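PDB 4XUR: endo-1,4-beta-xylanase C from Paenibacillus barcinonensis, which hydrolyses internal beta-1,4-xylosidic linkages in xylan and is represented here by one of its carbohydrate-binding modules, in complex with xylotetraose. Local coordinates for residues A14-A18 with V64-L70; D19-I25 with S46-L50; T33-V39 with L50-S56; V39-H44 with Y165-V169. One frame throughout, in Å; residues are numbered along the deposited sequence.

Contact 1 of 4, residues A14-A18 with V64-L70; sequences ALFKA and VEVLPYL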
loop_
_atom_site.group_PDB
_atom_site.type_symbol
_atom_site.label_atom_id
_atom_site.label_comp_id
_atom_site.label_asym_id
_atom_site.label_seq_id
_atom_site.Cartn_x
_atom_site.Cartn_y
_atom_site.Cartn_z
ATOM N N ALA A 14 -4.233 -9.498 -15.622
ATOM C CA ALA A 14 -3.597 -8.110 -15.481
ATOM C C ALA A 14 -4.586 -6.931 -15.430
ATOM O O ALA A 14 -4.884 -6.306 -16.461
ATOM C CB ALA A 14 -2.649 -7.950 -16.649
ATOM N N LEU A 15 -5.131 -6.618 -14.248
ATOM C CA LEU A 15 -6.198 -5.609 -14.088
ATOM C C LEU A 15 -5.661 -4.206 -13.753
ATOM O O LEU A 15 -6.296 -3.183 -14.012
ATOM C CB LEU A 15 -7.167 -6.107 -13.000
ATOM C CG LEU A 15 -7.586 -7.578 -13.161
ATOM C CD1 LEU A 15 -8.649 -7.966 -12.137
ATOM C CD2 LEU A 15 -8.099 -7.826 -14.540
ATOM N N PHE A 16 -4.489 -4.187 -13.111
ATOM C CA PHE A 16 -3.882 -2.966 -12.649
ATOM C C PHE A 16 -2.397 -3.298 -12.499
ATOM O O PHE A 16 -2.050 -4.375 -12.036
ATOM C CB PHE A 16 -4.469 -2.571 -11.282
ATOM C CG PHE A 16 -3.794 -1.387 -10.632
ATOM C CD1 PHE A 16 -4.201 -0.129 -10.983
ATOM C CD2 PHE A 16 -2.833 -1.543 -9.666
ATOM C CE1 PHE A 16 -3.622 1.015 -10.387
ATOM C CE2 PHE A 16 -2.247 -0.417 -9.054
ATOM C CZ PHE A 16 -2.669 0.835 -9.424
ATOM N N LYS A 17 -1.537 -2.352 -12.947
ATOM C CA LYS A 17 -0.074 -2.518 -12.817
ATOM C C LYS A 17 0.571 -1.137 -12.550
ATOM O O LYS A 17 0.179 -0.155 -13.180
ATOM C CB LYS A 17 0.534 -3.112 -14.081
ATOM C CG LYS A 17 0.385 -4.618 -14.271
ATOM C CD LYS A 17 1.560 -5.118 -15.160
ATOM C CE LYS A 17 1.256 -6.429 -15.845
ATOM N NZ LYS A 17 0.382 -6.233 -17.038
ATOM N N ALA A 18 1.501 -1.057 -11.589
ATOM C CA ALA A 18 2.292 0.100 -11.387
ATOM C C ALA A 18 3.798 -0.203 -11.191
ATOM O O ALA A 18 4.170 -0.842 -10.226
ATOM C CB ALA A 18 1.767 0.935 -10.183
ATOM N N VAL A 64 -3.624 3.855 -3.150
ATOM C CA VAL A 64 -4.319 4.088 -4.413
ATOM C C VAL A 64 -5.715 3.448 -4.466
ATOM O O VAL A 64 -5.914 2.289 -4.063
ATOM C CB VAL A 64 -3.393 3.647 -5.612
ATOM C CG1 VAL A 64 -3.162 2.108 -5.670
ATOM C CG2 VAL A 64 -3.990 4.112 -6.960
ATOM N N GLU A 65 -6.661 4.211 -4.979
ATOM C CA GLU A 65 -8.046 3.753 -5.228
ATOM C C GLU A 65 -7.990 2.691 -6.348
ATOM O O GLU A 65 -7.490 2.983 -7.468
ATOM C CB GLU A 65 -8.934 4.917 -5.640
ATOM C CG GLU A 65 -10.345 4.502 -6.035
ATOM C CD GLU A 65 -11.173 3.966 -4.910
ATOM O OE1 GLU A 65 -11.510 4.769 -4.013
ATOM O OE2 GLU A 65 -11.536 2.743 -4.889
ATOM N N VAL A 66 -8.527 1.512 -6.083
ATOM C CA VAL A 66 -8.555 0.479 -7.145
ATOM C C VAL A 66 -9.936 -0.102 -7.527
ATOM O O VAL A 66 -10.007 -0.922 -8.428
ATOM C CB VAL A 66 -7.596 -0.676 -6.831
ATOM C CG1 VAL A 66 -6.115 -0.140 -6.773
ATOM C CG2 VAL A 66 -8.031 -1.431 -5.593
ATOM N N LEU A 67 -10.967 0.273 -6.815
ATOM C CA LEU A 67 -12.350 -0.213 -7.111
ATOM C C LEU A 67 -12.688 -0.100 -8.625
ATOM O O LEU A 67 -13.145 -1.066 -9.186
ATOM C CB LEU A 67 -13.385 0.477 -6.316
ATOM C CG LEU A 67 -14.753 -0.224 -6.373
ATOM C CD1 LEU A 67 -14.685 -1.721 -5.991
ATOM C CD2 LEU A 67 -15.700 0.479 -5.418
ATOM N N PRO A 68 -12.394 1.055 -9.271
ATOM C CA PRO A 68 -12.763 1.169 -10.694
ATOM C C PRO A 68 -12.162 0.169 -11.633
ATOM O O PRO A 68 -12.709 -0.070 -12.711
ATOM C CB PRO A 68 -12.279 2.613 -11.043
ATOM C CG PRO A 68 -12.173 3.317 -9.710
ATOM C CD PRO A 68 -11.621 2.240 -8.845
ATOM N N TYR A 69 -11.033 -0.455 -11.268
ATOM C CA TYR A 69 -10.361 -1.475 -12.053
ATOM C C TYR A 69 -11.038 -2.869 -11.936
ATOM O O TYR A 69 -10.676 -3.808 -12.675
ATOM C CB TYR A 69 -8.919 -1.595 -11.663
ATOM C CG TYR A 69 -8.091 -0.353 -11.928
ATOM C CD1 TYR A 69 -7.551 -0.111 -13.200
ATOM C CD2 TYR A 69 -7.775 0.544 -10.933
ATOM C CE1 TYR A 69 -6.768 1.038 -13.429
ATOM C CE2 TYR A 69 -7.001 1.697 -11.159
ATOM C CZ TYR A 69 -6.502 1.920 -12.417
ATOM O OH TYR A 69 -5.677 3.052 -12.577
ATOM N N LEU A 70 -11.880 -3.034 -10.955
ATOM C CA LEU A 70 -12.343 -4.369 -10.527
ATOM C C LEU A 70 -13.854 -4.547 -10.678
ATOM O O LEU A 70 -14.609 -3.586 -10.736
ATOM C CB LEU A 70 -11.941 -4.620 -9.074
ATOM C CG LEU A 70 -10.469 -4.279 -8.670
ATOM C CD1 LEU A 70 -10.220 -4.550 -7.191
ATOM C CD2 LEU A 70 -9.523 -5.047 -9.546
#
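The rings of Phe-16 and Tyr-69 meet edge to face, with centroids 4.7 Å apart and planes at 66°. The Phe-16 side chain gives the edge and Tyr-69 gives the face. From CB, the chain of Phe-16 sets out toward segment 64-70. Its CG stands anti to the backbone N (chi1 174°), which swings the ring against Tyr-69 and the two valines. CD1 makes the closest approach. It sits over the Tyr-69 ring, offset toward the rim, with Phe-16 CD1 3.3 Å from Tyr-69 CE2. The next atom, Phe-16 CE1, lies 3.6 Å from Tyr-69 OH, so the contact runs on to the hydroxyl end. At the tip, Phe-16 CZ reaches Val-64 CG1 at 4.0 Å. Val-66 CG1 comes over one face of the same ring, 4.5 Å from Phe-16 CZ. On the far branch, CE2 packs on Val-169 of strand 164-173.

The two segments belong to the two antiparallel sheets of a beta-sandwich. Strand 16-18 pairs with strand 164-173 in one sheet, and strand 63-65 pairs with strand 139-147 in the other. Leu-15 and Phe-16 both face Ile-171, a classic beta bulge that turns both of their side chains toward segment 64-70.

Leu-15 extends the apolar contact. Leu-15 CD1 meets Leu-70 CD2 at 4.0 Å, the two side chains being roughly perpendicular. Val-76 of strand 75-83 touches both leucines. The carbonyl O of Leu-15 lies 3.4 Å from Tyr-69 CD1. No hydrogen bond links the two segments. The polar end of Glu-65 is taken up elsewhere, by Arg-143 and by the backbone N of Leu-142 and Leu-67.

Contact 2 of 4, residues D19-I25 with S46-L50; sequences DFEDGNI and SNRSL. Unlike the reference sequence in segment 19-25: Asp-19 (reference Tyr). With CA (calcium ion), chain G.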
loop_
_atom_site.group_PDB
_atom_site.type_symbol
_atom_site.label_atom_id
_atom_site.label_comp_id
_atom_site.label_asym_id
_atom_site.label_seq_id
_atom_site.Cartn_x
_atom_site.Cartn_y
_atom_site.Cartn_z
ATOM N N ASP A 19 4.600 0.255 -12.158
ATOM C CA ASP A 19 6.038 0.010 -12.095
ATOM C C ASP A 19 6.810 1.321 -11.950
ATOM O O ASP A 19 8.001 1.289 -11.729
ATOM C CB ASP A 19 6.543 -0.838 -13.276
ATOM C CG ASP A 19 6.348 -0.118 -14.637
ATOM O OD1 ASP A 19 6.246 1.125 -14.695
ATOM O OD2 ASP A 19 6.304 -0.803 -15.654
ATOM N N PHE A 20 6.094 2.461 -12.017
ATOM C CA PHE A 20 6.647 3.788 -11.823
ATOM C C PHE A 20 7.779 4.211 -12.762
ATOM O O PHE A 20 8.388 5.244 -12.555
ATOM C CB PHE A 20 7.123 3.974 -10.351
ATOM C CG PHE A 20 6.029 3.667 -9.398
ATOM C CD1 PHE A 20 4.992 4.605 -9.228
ATOM C CD2 PHE A 20 6.013 2.513 -8.727
ATOM C CE1 PHE A 20 3.921 4.315 -8.395
ATOM C CE2 PHE A 20 4.934 2.190 -7.833
ATOM C CZ PHE A 20 3.917 3.096 -7.684
ATOM N N GLU A 21 7.925 3.501 -13.857
ATOM C CA GLU A 21 9.093 3.715 -14.737
ATOM C C GLU A 21 8.922 4.942 -15.593
ATOM O O GLU A 21 9.944 5.513 -16.080
ATOM C CB GLU A 21 9.357 2.467 -15.556
ATOM C CG GLU A 21 9.899 1.279 -14.758
ATOM C CD GLU A 21 11.107 1.607 -13.869
ATOM O OE1 GLU A 21 12.148 2.072 -14.397
ATOM O OE2 GLU A 21 11.056 1.390 -12.629
ATOM N N ASP A 22 7.665 5.350 -15.815
ATOM C CA ASP A 22 7.339 6.621 -16.439
ATOM C C ASP A 22 7.540 7.861 -15.559
ATOM O O ASP A 22 7.299 8.983 -16.028
ATOM C CB ASP A 22 5.894 6.604 -16.985
ATOM C CG ASP A 22 4.828 6.317 -15.907
ATOM O OD1 ASP A 22 5.121 6.463 -14.681
ATOM O OD2 ASP A 22 3.698 5.908 -16.265
ATOM N N GLY A 23 7.825 7.687 -14.267
ATOM C CA GLY A 23 8.044 8.787 -13.346
ATOM C C GLY A 23 6.820 9.424 -12.755
ATOM O O GLY A 23 6.905 10.470 -12.081
ATOM N N ASN A 24 5.654 8.824 -13.025
ATOM C CA ASN A 24 4.395 9.509 -12.693
ATOM C C ASN A 24 3.837 9.007 -11.403
ATOM O O ASN A 24 3.720 7.809 -11.206
ATOM C CB ASN A 24 3.336 9.323 -13.798
ATOM C CG ASN A 24 3.738 9.975 -15.111
ATOM O OD1 ASN A 24 4.383 11.030 -15.130
ATOM N ND2 ASN A 24 3.372 9.332 -16.207
ATOM N N ILE A 25 3.429 9.942 -10.539
ATOM C CA ILE A 25 2.715 9.543 -9.307
ATOM C C ILE A 25 1.368 8.933 -9.561
ATOM O O ILE A 25 0.862 8.143 -8.734
ATOM C CB ILE A 25 2.558 10.777 -8.377
ATOM C CG1 ILE A 25 2.145 10.345 -6.974
ATOM C CG2 ILE A 25 1.554 11.723 -8.974
ATOM C CD1 ILE A 25 3.122 9.438 -6.298
ATOM N N SER A 46 14.859 -2.320 -11.293
ATOM C CA SER A 46 14.516 -1.181 -12.140
ATOM C C SER A 46 15.038 0.081 -11.528
ATOM O O SER A 46 15.632 0.045 -10.455
ATOM C CB SER A 46 13.011 -1.087 -12.350
ATOM O OG SER A 46 12.273 -1.012 -11.099
ATOM N N ASN A 47 14.775 1.191 -12.195
ATOM C CA ASN A 47 15.313 2.467 -11.813
ATOM C C ASN A 47 14.400 3.363 -11.014
ATOM O O ASN A 47 14.856 4.352 -10.404
ATOM C CB ASN A 47 15.801 3.210 -13.088
ATOM C CG ASN A 47 16.661 4.436 -12.760
ATOM O OD1 ASN A 47 17.669 4.340 -12.056
ATOM N ND2 ASN A 47 16.259 5.601 -13.282
ATOM N N ARG A 48 13.104 3.052 -10.970
ATOM C CA ARG A 48 12.154 3.934 -10.301
ATOM C C ARG A 48 11.186 3.167 -9.402
ATOM O O ARG A 48 10.851 1.999 -9.678
ATOM C CB ARG A 48 11.387 4.779 -11.318
ATOM C CG ARG A 48 12.339 5.584 -12.228
ATOM C CD ARG A 48 11.720 6.755 -12.902
ATOM N NE ARG A 48 12.645 7.313 -13.907
ATOM C CZ ARG A 48 12.337 8.269 -14.774
ATOM N NH1 ARG A 48 11.147 8.832 -14.762
ATOM N NH2 ARG A 48 13.257 8.674 -15.637
ATOM N N SER A 49 10.763 3.849 -8.340
ATOM C CA SER A 49 9.835 3.240 -7.353
ATOM C C SER A 49 9.205 4.342 -6.564
ATOM O O SER A 49 9.498 5.495 -6.746
ATOM C CB SER A 49 10.607 2.246 -6.495
ATOM O OG SER A 49 11.587 2.895 -5.701
ATOM N N LEU A 50 8.276 3.996 -5.646
ATOM C CA LEU A 50 7.551 4.991 -4.929
ATOM C C LEU A 50 8.010 5.006 -3.504
ATOM O O LEU A 50 7.818 4.047 -2.769
ATOM C CB LEU A 50 6.039 4.646 -4.971
ATOM C CG LEU A 50 5.139 5.661 -4.240
ATOM C CD1 LEU A 50 5.350 7.067 -4.759
ATOM C CD2 LEU A 50 3.699 5.176 -4.381
HETATM CA CA CA G . 9.971 0.238 -10.891
HETATM O O HOH W 1 9.655 -1.654 -11.973
#
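Leu-50 sits over one face of the Phe-20 ring. Its CB lies 3.9 Å from the ring centroid, 17° off the normal, a CH-pi contact offset toward the rim. Leu-50 CD1 points away from the ring and meets Ile-25 CD1 at 3.6 Å. Trp-28, outside the segments, meets the Phe-20 ring and also touches Leu-50.

Glu-21 and Ser-46 turn their polar ends to the metal. Glu-21 starts away from segment 46-50, but its chain bends at chi2 (-50°) and brings the carboxylate back. Glu-21 OE2 binds the calcium ion at 2.4 Å. The same Glu-21 OE2 accepts the N-H of Arg-48, 3.1 Å from Arg-48 N, on the syn side of the carboxylate. Ser-46 OG comes to the same calcium ion at 2.6 Å and also bonds to His-44 O.

The side chain of Arg-48 runs extended along the turn 20-23. The guanidinium lays one face over Glu-21 O, and its edge reaches Gly-23, with Arg-48 NH1 3.4 Å from Gly-23 CA. With an alanine at Arg-48, the turn would probably lose this lid over Glu-21 O and Gly-23, while the backbone metal ligand would remain.

Asp-19 differs from the reference sequence. Its OD1 accepts the N-H of Glu-21 in an Asx turn, and its carbonyl O binds the metal. Arg-48 O is a further ligand, 2.3 Å from the calcium. Water 1 and both carboxylate oxygens of Asp-167 bring the oxygens to seven. This is a calcium site that ties a loop to a beta-sandwich sheet, as is common in carbohydrate-binding modules.

Contact 3 of 4, residues T33-V39 with L50-S56; sequences TEKLEVV and LKTSSRS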
loop_
_atom_site.group_PDB
_atom_site.type_symbol
_atom_site.label_atom_id
_atom_site.label_comp_id
_atom_site.label_asym_id
_atom_site.label_seq_id
_atom_site.Cartn_x
_atom_site.Cartn_y
_atom_site.Cartn_z
ATOM N N THR A 33 -0.109 13.245 6.764
ATOM C CA THR A 33 0.842 14.315 6.498
ATOM C C THR A 33 2.135 13.855 5.864
ATOM O O THR A 33 3.076 14.636 5.689
ATOM C CB THR A 33 1.156 15.056 7.816
ATOM O OG1 THR A 33 1.585 14.080 8.777
ATOM C CG2 THR A 33 -0.059 15.763 8.314
ATOM N N GLU A 34 2.218 12.577 5.516
ATOM C CA GLU A 34 3.440 12.028 4.900
ATOM C C GLU A 34 3.638 12.484 3.423
ATOM O O GLU A 34 2.724 13.062 2.796
ATOM C CB GLU A 34 3.526 10.513 5.055
ATOM C CG GLU A 34 2.608 9.678 4.146
ATOM C CD GLU A 34 1.185 9.607 4.547
ATOM O OE1 GLU A 34 0.659 10.518 5.201
ATOM O OE2 GLU A 34 0.509 8.581 4.192
ATOM N N LYS A 35 4.814 12.207 2.943
ATOM C CA LYS A 35 5.251 12.701 1.595
ATOM C C LYS A 35 5.521 11.494 0.704
ATOM O O LYS A 35 6.273 10.582 1.045
ATOM C CB LYS A 35 6.504 13.510 1.726
ATOM C CG LYS A 35 7.214 13.765 0.422
ATOM C CD LYS A 35 8.565 14.485 0.681
ATOM C CE LYS A 35 9.187 14.942 -0.628
ATOM N NZ LYS A 35 10.048 13.877 -1.283
ATOM N N LEU A 36 4.901 11.546 -0.486
ATOM C CA LEU A 36 5.131 10.559 -1.546
ATOM C C LEU A 36 5.868 11.155 -2.725
ATOM O O LEU A 36 5.603 12.301 -3.117
ATOM C CB LEU A 36 3.751 10.069 -2.068
ATOM C CG LEU A 36 3.196 8.802 -1.414
ATOM C CD1 LEU A 36 2.719 9.091 -0.011
ATOM C CD2 LEU A 36 2.064 8.211 -2.304
ATOM N N GLU A 37 6.805 10.378 -3.277
ATOM C CA GLU A 37 7.672 10.851 -4.387
ATOM C C GLU A 37 8.179 9.688 -5.209
ATOM O O GLU A 37 8.694 8.707 -4.679
ATOM C CB GLU A 37 8.855 11.642 -3.838
ATOM C CG GLU A 37 9.718 12.243 -4.923
ATOM C CD GLU A 37 11.039 12.753 -4.396
ATOM O OE1 GLU A 37 11.168 12.911 -3.133
ATOM O OE2 GLU A 37 11.939 12.984 -5.226
ATOM N N VAL A 38 8.007 9.772 -6.529
ATOM C CA VAL A 38 8.628 8.779 -7.394
ATOM C C VAL A 38 10.111 9.120 -7.572
ATOM O O VAL A 38 10.441 10.187 -8.115
ATOM C CB VAL A 38 7.945 8.744 -8.794
ATOM C CG1 VAL A 38 8.576 7.690 -9.682
ATOM C CG2 VAL A 38 6.448 8.479 -8.660
ATOM N N VAL A 39 10.971 8.240 -7.090
ATOM C CA VAL A 39 12.415 8.504 -7.064
ATOM C C VAL A 39 13.060 7.694 -8.188
ATOM O O VAL A 39 12.493 6.745 -8.672
ATOM C CB VAL A 39 13.066 8.086 -5.721
ATOM C CG1 VAL A 39 12.452 8.848 -4.574
ATOM C CG2 VAL A 39 13.033 6.567 -5.519
ATOM N N LEU A 50 8.276 3.996 -5.646
ATOM C CA LEU A 50 7.551 4.991 -4.929
ATOM C C LEU A 50 8.010 5.006 -3.504
ATOM O O LEU A 50 7.818 4.047 -2.769
ATOM C CB LEU A 50 6.039 4.646 -4.971
ATOM C CG LEU A 50 5.139 5.661 -4.240
ATOM C CD1 LEU A 50 5.350 7.067 -4.759
ATOM C CD2 LEU A 50 3.699 5.176 -4.381
ATOM N N LYS A 51 8.667 6.122 -3.094
ATOM C CA LYS A 51 9.145 6.306 -1.765
ATOM C C LYS A 51 8.143 7.048 -0.929
ATOM O O LYS A 51 7.667 8.092 -1.350
ATOM C CB LYS A 51 10.474 7.050 -1.741
ATOM C CG LYS A 51 11.125 7.108 -0.334
ATOM C CD LYS A 51 12.432 7.944 -0.309
ATOM C CE LYS A 51 13.150 7.699 1.046
ATOM N NZ LYS A 51 14.613 7.942 1.009
ATOM N N THR A 52 7.832 6.512 0.240
ATOM C CA THR A 52 7.033 7.242 1.230
ATOM C C THR A 52 7.964 7.591 2.406
ATOM O O THR A 52 8.631 6.738 2.967
ATOM C CB THR A 52 5.824 6.397 1.755
ATOM O OG1 THR A 52 5.046 5.978 0.633
ATOM C CG2 THR A 52 5.022 7.207 2.740
ATOM N N SER A 53 7.921 8.848 2.811
ATOM C CA SER A 53 8.781 9.384 3.875
ATOM C C SER A 53 8.033 10.400 4.663
ATOM O O SER A 53 6.878 10.730 4.347
ATOM C CB SER A 53 10.056 10.029 3.253
ATOM O OG SER A 53 9.708 11.163 2.492
ATOM N N SER A 54 8.679 10.980 5.688
ATOM C CA SER A 54 8.008 11.938 6.585
ATOM C C SER A 54 6.790 11.282 7.242
ATOM O O SER A 54 5.782 11.965 7.475
ATOM C CB SER A 54 7.570 13.223 5.860
ATOM O OG SER A 54 8.686 13.946 5.389
ATOM N N ARG A 55 6.897 9.989 7.556
ATOM C CA ARG A 55 5.842 9.252 8.232
ATOM C C ARG A 55 5.900 9.587 9.736
ATOM O O ARG A 55 6.963 9.582 10.318
ATOM C CB ARG A 55 5.983 7.744 7.991
ATOM C CG ARG A 55 6.056 7.316 6.510
ATOM C CD ARG A 55 6.343 5.800 6.349
ATOM N NE ARG A 55 5.235 4.970 6.919
ATOM C CZ ARG A 55 5.377 4.033 7.848
ATOM N NH1 ARG A 55 6.535 3.732 8.365
ATOM N NH2 ARG A 55 4.281 3.372 8.314
ATOM N N SER A 56 4.755 9.888 10.312
ATOM C CA SER A 56 4.706 10.152 11.786
ATOM C C SER A 56 3.520 9.386 12.400
ATOM O O SER A 56 3.086 9.693 13.536
ATOM C CB SER A 56 4.603 11.647 12.045
ATOM O OG SER A 56 3.436 12.259 11.570
HETATM O O HOH W 2 4.103 13.198 8.937
HETATM O O HOH W 3 9.095 10.700 -0.241
#
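Leu-50 meets strand 35-39 through both methyls. Leu-50 CD2 touches Leu-36 CD2 at 4.0 Å, and CD1 reaches toward Val-38 CG2. These side chains share one face of the sheet. Lys-51 follows on the other face, paired with Glu-37. Lys-51 N donates to Glu-37 O at 3.0 Å, and Glu-37 N gives a bond back to Lys-51 O. Its CB rests on Val-39 CG1, and the extended chain carries NZ out to Tyr-165 OH.

Thr-52 returns to the leucine face. It lies beside Leu-36, pointing the same way, and Thr-52 CG2 touches Glu-34 CG at 3.7 Å. Glu-34 spends its carboxylate on the backbone N-H groups of Arg-31, Gly-32 and Gly-61.

Ser-53 closes the second hydrogen-bonded pair, with Lys-35. Lys-35 N donates to Ser-53 O at 2.9 Å in a nearly straight bond (170°), and Ser-53 N donates to Lys-35 O. Water 3 joins Ser-53 OG and Lys-35 O. The strand ends at Ser-53. In the loop that follows, Ser-54 O receives a hydrogen from water 2. Water 2 also bonds Ser-56 OG and, at 2.7 Å, Thr-33 OG1. Arg-55 turns away to His-60, Thr-148, Asp-160 and Ile-162.

The pair is an antiparallel beta hairpin, with axes 4.8 Å apart at 151°. No helix adjoins it. Strand 48-53 lies between strand 35-40 and strand 164-173, which it also meets antiparallel.

Contact 4 of 4, residues V39-H44 with Y165-V169; sequences VSGIGH and YVDDV. With CA (calcium ion), chain G.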
loop_
_atom_site.group_PDB
_atom_site.type_symbol
_atom_site.label_atom_id
_atom_site.label_comp_id
_atom_site.label_asym_id
_atom_site.label_seq_id
_atom_site.Cartn_x
_atom_site.Cartn_y
_atom_site.Cartn_z
ATOM N N VAL A 39 10.971 8.240 -7.090
ATOM C CA VAL A 39 12.415 8.504 -7.064
ATOM C C VAL A 39 13.060 7.694 -8.188
ATOM O O VAL A 39 12.493 6.745 -8.672
ATOM C CB VAL A 39 13.066 8.086 -5.721
ATOM C CG1 VAL A 39 12.452 8.848 -4.574
ATOM C CG2 VAL A 39 13.033 6.567 -5.519
ATOM N N SER A 40 14.242 8.142 -8.636
ATOM C CA SER A 40 14.980 7.306 -9.542
ATOM C C SER A 40 16.337 6.882 -8.931
ATOM O O SER A 40 16.891 7.567 -8.078
ATOM C CB SER A 40 15.166 8.021 -10.905
ATOM O OG SER A 40 16.208 8.988 -10.803
ATOM N N GLY A 41 16.840 5.757 -9.392
ATOM C CA GLY A 41 18.034 5.125 -8.846
ATOM C C GLY A 41 17.780 4.164 -7.731
ATOM O O GLY A 41 18.703 3.577 -7.176
ATOM N N ILE A 42 16.489 3.972 -7.384
ATOM C CA ILE A 42 16.068 2.988 -6.371
ATOM C C ILE A 42 14.798 2.337 -6.948
ATOM O O ILE A 42 13.833 3.044 -7.280
ATOM C CB ILE A 42 15.708 3.624 -5.010
ATOM C CG1 ILE A 42 16.988 4.130 -4.300
ATOM C CG2 ILE A 42 14.972 2.602 -4.133
ATOM C CD1 ILE A 42 17.853 3.040 -3.748
ATOM N N GLY A 43 14.842 1.011 -7.080
ATOM C CA GLY A 43 13.791 0.269 -7.723
ATOM C C GLY A 43 13.911 -1.235 -7.550
ATOM O O GLY A 43 14.981 -1.720 -7.213
ATOM N N HIS A 44 12.808 -1.979 -7.738
ATOM C CA HIS A 44 12.865 -3.431 -7.754
ATOM C C HIS A 44 13.236 -3.902 -9.153
ATOM O O HIS A 44 12.445 -3.795 -10.088
ATOM C CB HIS A 44 11.514 -4.112 -7.336
ATOM C CG HIS A 44 11.531 -5.603 -7.449
ATOM N ND1 HIS A 44 12.430 -6.432 -6.773
ATOM C CD2 HIS A 44 10.731 -6.427 -8.169
ATOM C CE1 HIS A 44 12.154 -7.700 -7.073
ATOM N NE2 HIS A 44 11.147 -7.714 -7.933
ATOM N N TYR A 165 9.943 2.031 0.407
ATOM C CA TYR A 165 9.702 2.005 -1.041
ATOM C C TYR A 165 8.723 0.917 -1.376
ATOM O O TYR A 165 8.749 -0.135 -0.762
ATOM C CB TYR A 165 11.013 1.706 -1.814
ATOM C CG TYR A 165 12.137 2.693 -1.469
ATOM C CD1 TYR A 165 12.927 2.493 -0.324
ATOM C CD2 TYR A 165 12.317 3.838 -2.235
ATOM C CE1 TYR A 165 13.960 3.420 0.005
ATOM C CE2 TYR A 165 13.305 4.778 -1.921
ATOM C CZ TYR A 165 14.136 4.526 -0.802
ATOM O OH TYR A 165 15.111 5.443 -0.477
ATOM N N VAL A 166 7.851 1.177 -2.355
ATOM C CA VAL A 166 7.103 0.098 -3.008
ATOM C C VAL A 166 7.265 0.147 -4.533
ATOM O O VAL A 166 7.560 1.214 -5.070
ATOM C CB VAL A 166 5.564 0.106 -2.719
ATOM C CG1 VAL A 166 5.301 -0.024 -1.215
ATOM C CG2 VAL A 166 4.887 1.340 -3.260
ATOM N N ASP A 167 7.125 -0.987 -5.178
ATOM C CA ASP A 167 7.289 -1.122 -6.633
ATOM C C ASP A 167 6.536 -2.347 -7.157
ATOM O O ASP A 167 6.138 -3.228 -6.399
ATOM C CB ASP A 167 8.799 -1.234 -6.983
ATOM C CG ASP A 167 9.138 -0.805 -8.376
ATOM O OD1 ASP A 167 8.298 -0.228 -9.130
ATOM O OD2 ASP A 167 10.327 -1.007 -8.720
ATOM N N ASP A 168 6.317 -2.383 -8.469
ATOM C CA ASP A 168 5.761 -3.559 -9.166
ATOM C C ASP A 168 4.431 -4.052 -8.531
ATOM O O ASP A 168 4.277 -5.247 -8.210
ATOM C CB ASP A 168 6.796 -4.688 -9.266
ATOM C CG ASP A 168 7.915 -4.375 -10.270
ATOM O OD1 ASP A 168 7.727 -3.508 -11.190
ATOM O OD2 ASP A 168 9.013 -4.976 -10.123
ATOM N N VAL A 169 3.517 -3.119 -8.344
ATOM C CA VAL A 169 2.188 -3.392 -7.793
ATOM C C VAL A 169 1.360 -3.960 -8.939
ATOM O O VAL A 169 1.345 -3.395 -10.049
ATOM C CB VAL A 169 1.496 -2.114 -7.304
ATOM C CG1 VAL A 169 0.150 -2.481 -6.729
ATOM C CG2 VAL A 169 2.326 -1.412 -6.238
HETATM CA CA CA G . 9.971 0.238 -10.891
HETATM O O HOH W 1 9.655 -1.654 -11.973
#
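Tyr-165 turns its ring toward Ile-42 because its CG stands anti to the carbonyl carbon (chi1 -55°). Ile-42 answers with CG2, placed anti to its own backbone N. The methyl comes over one face of the ring, 3.7 Å from the centroid, a CH-pi contact offset toward the rim. Ile-42 CG2 is 3.5 Å from Tyr-165 CD2. Val-39 CG2 approaches the same ring at its edge, 4.0 Å from Tyr-165 CE2. The hydroxyl of Tyr-165 bonds to Lys-51 NZ. Replacing Tyr-165 by an alanine would probably strip Ile-42 CG2 of its aromatic cover and leave Lys-51 NZ without this partner.

Further along the strand the contact becomes polar. The backbone N of His-44 donates to Asp-167 OD2 at 2.8 Å (159°). OD2 receives it on its anti lone pair, the one away from OD1. Both oxygens of this carboxylate, Asp-167 OD1 and OD2, also bind calcium, each at 2.5 Å. OD2 is therefore gripped by the ion and by an N-H, which fixes the rotation of the group. The His-44 ring presents its C-H edge to Asp-168, with His-44 CD2 3.0 Å from Asp-168 OD2 and the ring and carboxylate planes 78° apart. Trp-81 stacks on the same histidine ring, and Trp-123 meets it at an angle.

Asp-168 and Val-169 both face Ala-18, a G1 beta bulge. Asp-168 OD1 accepts a hydrogen from water 1, 2.8 Å away, and that water binds calcium. Asp-167 is thus a first-shell ligand and Asp-168 a second-shell one. Together with Glu-21, the two carboxylates probably offset much of the ion's charge.

Overall arrangement
Contacts 2 and 4 form one calcium site, with centres about 6 Å apart and water 1 in common. Contact 2 supplies four of the ligand residues and contact 4 the fifth. Contact 3 extends the same hairpin from there, sharing Leu-50 with contact 2 and Val-39 with contact 4. Its far end approaches the glycan-binding pocket, the side chain of Thr-33 being about 6 Å from a xylose unit of the bound xylotetraose. Contact 1 lies about 16 Å from contact 2, centre to centre, and joins the two sheets. Ala-18 N of contact 1 probably bonds to Val-169 O of contact 4. The side chain of Phe-16 is about 12 Å from the calcium.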